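PDB 2B1E: exocyst complex component EXO70 from Saccharomyces cerevisiae, which tethers secretory vesicles to sites of exocytosis as part of the exocyst complex, and takes part in assembling that complex. Local coordinates for residues G189-E194 against K258-K263. Sequence-based numbering, arbitrary orientation.
Sequences GFIANE and KSLRGK
Helix 180-201 passes the C-terminal end of helix 245-259 at Ile191 and Ser259, whose CA atoms lie 7.3 Å apart. The contact joins two helices of the elongated all-helical rod of Exo70, with 63 mostly helical residues between the two segments. Beyond Ser259 the chain leaves helical geometry at Leu260, which also opens a type II beta turn to Lys263; Gly262 takes the positive phi of that turn (74°). From the other side a single side chain, that of Ile191, makes every contact of 189-194 with 258-263. Both of its branches reach across, and both methyl ends, CD1 and CG2, face the Ser259 hydroxyl: OG lies 3.5 Å from Ile191 CD1 and 3.9 Å from Ile191 CG2. This hydroxyl occupies the position between the backbone N and the carbonyl carbon (chi1 75°). There it hydrogen-bonds to the carbonyl oxygen of Val256, one turn back in its own helix, and meets the isoleucine only through van der Waals contact. Leu260 comes in at about a right angle to Ile191 and touches it with one methyl, CD2, so that the isoleucine fork rests on a polar atom and an apolar one together. Leu260 is itself backed by Leu265 in the following loop. On other faces of helix 180-201, Phe190 packs against helix 136-155, while Glu194 forms a salt bridge with Arg147 of that helix and touches leucines of helix 209-233. Leu260 CD2 is almost equidistant from the two branch ends, 3.9 Å from Ile191 CD1 and 4.0 Å from Ile191 CG2.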
ATOM      1  N   GLY A 189     -13.073 -14.484  11.651  1.00 22.60           N
ATOM      2  CA  GLY A 189     -14.305 -15.104  12.107  1.00 22.22           C
ATOM      3  C   GLY A 189     -14.051 -15.948  13.350  1.00 21.85           C
ATOM      4  O   GLY A 189     -14.855 -15.954  14.280  1.00 23.18           O
ATOM      5  N   PHE A 190     -12.933 -16.668  13.374  1.00 22.62           N
ATOM      6  CA  PHE A 190     -12.603 -17.481  14.536  1.00 21.72           C
ATOM      7  C   PHE A 190     -12.272 -16.620  15.756  1.00 21.36           C
ATOM      8  O   PHE A 190     -12.635 -16.962  16.881  1.00 19.93           O
ATOM      9  CB  PHE A 190     -11.438 -18.424  14.225  1.00 21.99           C
ATOM     10  CG  PHE A 190     -11.848 -19.658  13.469  1.00 23.14           C
ATOM     11  CD1 PHE A 190     -12.777 -20.542  14.012  1.00 22.07           C
ATOM     12  CD2 PHE A 190     -11.317 -19.933  12.210  1.00 23.69           C
ATOM     13  CE1 PHE A 190     -13.175 -21.683  13.317  1.00 23.25           C
ATOM     14  CE2 PHE A 190     -11.710 -21.078  11.501  1.00 25.21           C
ATOM     15  CZ  PHE A 190     -12.641 -21.952  12.058  1.00 24.48           C
ATOM     16  N   ILE A 191     -11.590 -15.500  15.538  1.00 19.66           N
ATOM     17  CA  ILE A 191     -11.247 -14.616  16.647  1.00 19.46           C
ATOM     18  C   ILE A 191     -12.530 -14.060  17.249  1.00 18.62           C
ATOM     19  O   ILE A 191     -12.707 -14.044  18.469  1.00 20.22           O
ATOM     20  CB  ILE A 191     -10.352 -13.437  16.171  1.00 18.87           C
ATOM     21  CG1 ILE A 191      -8.917 -13.933  15.946  1.00 16.37           C
ATOM     22  CG2 ILE A 191     -10.392 -12.292  17.200  1.00 17.31           C
ATOM     23  CD1 ILE A 191      -8.019 -12.929  15.219  1.00 16.20           C
ATOM     24  N   ALA A 192     -13.432 -13.630  16.373  1.00 18.46           N
ATOM     25  CA  ALA A 192     -14.709 -13.069  16.771  1.00 19.51           C
ATOM     26  C   ALA A 192     -15.608 -14.085  17.487  1.00 19.81           C
ATOM     27  O   ALA A 192     -16.274 -13.748  18.473  1.00 17.98           O
ATOM     28  CB  ALA A 192     -15.420 -12.515  15.548  1.00 21.50           C
ATOM     29  N   ASN A 193     -15.617 -15.321  16.990  1.00 17.82           N
ATOM     30  CA  ASN A 193     -16.432 -16.385  17.567  1.00 19.45           C
ATOM     31  C   ASN A 193     -15.873 -16.951  18.877  1.00 17.81           C
ATOM     32  O   ASN A 193     -16.641 -17.419  19.718  1.00 14.20           O
ATOM     33  CB  ASN A 193     -16.622 -17.515  16.547  1.00 21.96           C
ATOM     34  CG  ASN A 193     -17.436 -17.079  15.330  1.00 25.80           C
ATOM     35  OD1 ASN A 193     -17.464 -17.767  14.307  1.00 27.79           O
ATOM     36  ND2 ASN A 193     -18.107 -15.937  15.441  1.00 24.74           N
ATOM     37  N   GLU A 194     -14.549 -16.942  19.048  1.00 16.60           N
ATOM     38  CA  GLU A 194     -13.977 -17.433  20.300  1.00 17.56           C
ATOM     39  C   GLU A 194     -14.308 -16.414  21.383  1.00 16.63           C
ATOM     40  O   GLU A 194     -14.516 -16.767  22.538  1.00 17.23           O
ATOM     41  CB  GLU A 194     -12.455 -17.605  20.215  1.00 18.47           C
ATOM     42  CG  GLU A 194     -11.968 -18.953  19.656  1.00 22.52           C
ATOM     43  CD  GLU A 194     -12.808 -20.138  20.114  1.00 22.23           C
ATOM     44  OE1 GLU A 194     -13.888 -20.347  19.527  1.00 22.03           O
ATOM     45  OE2 GLU A 194     -12.397 -20.855  21.058  1.00 21.60           O
ATOM     46  N   LYS A 258      -6.768  -4.967  14.584  1.00 30.86           N
ATOM     47  CA  LYS A 258      -7.946  -4.270  15.075  1.00 32.57           C
ATOM     48  C   LYS A 258      -8.945  -5.232  15.720  1.00 32.72           C
ATOM     49  O   LYS A 258      -9.697  -4.846  16.616  1.00 31.60           O
ATOM     50  CB  LYS A 258      -8.621  -3.479  13.949  1.00 34.95           C
ATOM     51  CG  LYS A 258      -9.378  -4.318  12.941  1.00 38.55           C
ATOM     52  CD  LYS A 258     -10.805  -3.806  12.760  1.00 40.37           C
ATOM     53  CE  LYS A 258     -10.833  -2.375  12.247  1.00 42.39           C
ATOM     54  NZ  LYS A 258     -12.232  -1.898  12.026  1.00 44.24           N
ATOM     55  N   SER A 259      -8.946  -6.487  15.276  1.00 32.04           N
ATOM     56  CA  SER A 259      -9.861  -7.481  15.833  1.00 31.01           C
ATOM     57  C   SER A 259      -9.358  -7.912  17.201  1.00 31.76           C
ATOM     58  O   SER A 259     -10.119  -8.418  18.029  1.00 33.55           O
ATOM     59  CB  SER A 259      -9.943  -8.705  14.923  1.00 29.40           C
ATOM     60  OG  SER A 259      -8.777  -9.498  15.047  1.00 25.11           O
ATOM     61  N   LEU A 260      -8.066  -7.715  17.429  1.00 32.35           N
ATOM     62  CA  LEU A 260      -7.445  -8.078  18.691  1.00 33.50           C
ATOM     63  C   LEU A 260      -7.299  -6.867  19.596  1.00 36.92           C
ATOM     64  O   LEU A 260      -6.633  -6.935  20.632  1.00 38.56           O
ATOM     65  CB  LEU A 260      -6.070  -8.699  18.435  1.00 30.67           C
ATOM     66  CG  LEU A 260      -6.087 -10.010  17.642  1.00 27.55           C
ATOM     67  CD1 LEU A 260      -4.671 -10.430  17.279  1.00 27.99           C
ATOM     68  CD2 LEU A 260      -6.778 -11.079  18.465  1.00 25.85           C
ATOM     69  N   ARG A 261      -7.920  -5.756  19.208  1.00 39.51           N
ATOM     70  CA  ARG A 261      -7.840  -4.543  20.009  1.00 42.32           C
ATOM     71  C   ARG A 261      -8.631  -4.724  21.297  1.00 43.18           C
ATOM     72  O   ARG A 261      -9.781  -5.169  21.281  1.00 43.79           O
ATOM     73  CB  ARG A 261      -8.382  -3.335  19.233  1.00 44.31           C
ATOM     74  CG  ARG A 261      -9.898  -3.236  19.162  1.00 47.39           C
ATOM     75  CD  ARG A 261     -10.326  -1.816  18.813  1.00 49.91           C
ATOM     76  NE  ARG A 261     -11.778  -1.638  18.840  1.00 52.27           N
ATOM     77  CZ  ARG A 261     -12.391  -0.465  18.691  1.00 52.83           C
ATOM     78  NH1 ARG A 261     -11.678   0.639  18.504  1.00 53.93           N
ATOM     79  NH2 ARG A 261     -13.716  -0.394  18.726  1.00 52.94           N
ATOM     80  N   GLY A 262      -8.008  -4.384  22.418  1.00 44.05           N
ATOM     81  CA  GLY A 262      -8.683  -4.524  23.693  1.00 45.55           C
ATOM     82  C   GLY A 262      -8.767  -5.976  24.119  1.00 46.07           C
ATOM     83  O   GLY A 262      -9.720  -6.384  24.781  1.00 46.23           O
ATOM     84  N   LYS A 263      -7.766  -6.759  23.734  1.00 46.03           N
ATOM     85  CA  LYS A 263      -7.731  -8.170  24.086  1.00 46.43           C
ATOM     86  C   LYS A 263      -6.354  -8.575  24.592  1.00 46.87           C
ATOM     87  O   LYS A 263      -5.334  -8.231  23.996  1.00 47.56           O
ATOM     88  CB  LYS A 263      -8.105  -9.026  22.874  1.00 45.99           C
ATOM     89  CG  LYS A 263      -9.523  -8.807  22.374  1.00 45.92           C
ATOM     90  CD  LYS A 263     -10.545  -9.211  23.428  1.00 45.33           C
ATOM     91  CE  LYS A 263     -11.963  -8.931  22.956  1.00 45.87           C
ATOM     92  NZ  LYS A 263     -12.200  -7.484  22.689  1.00 42.12           N
TER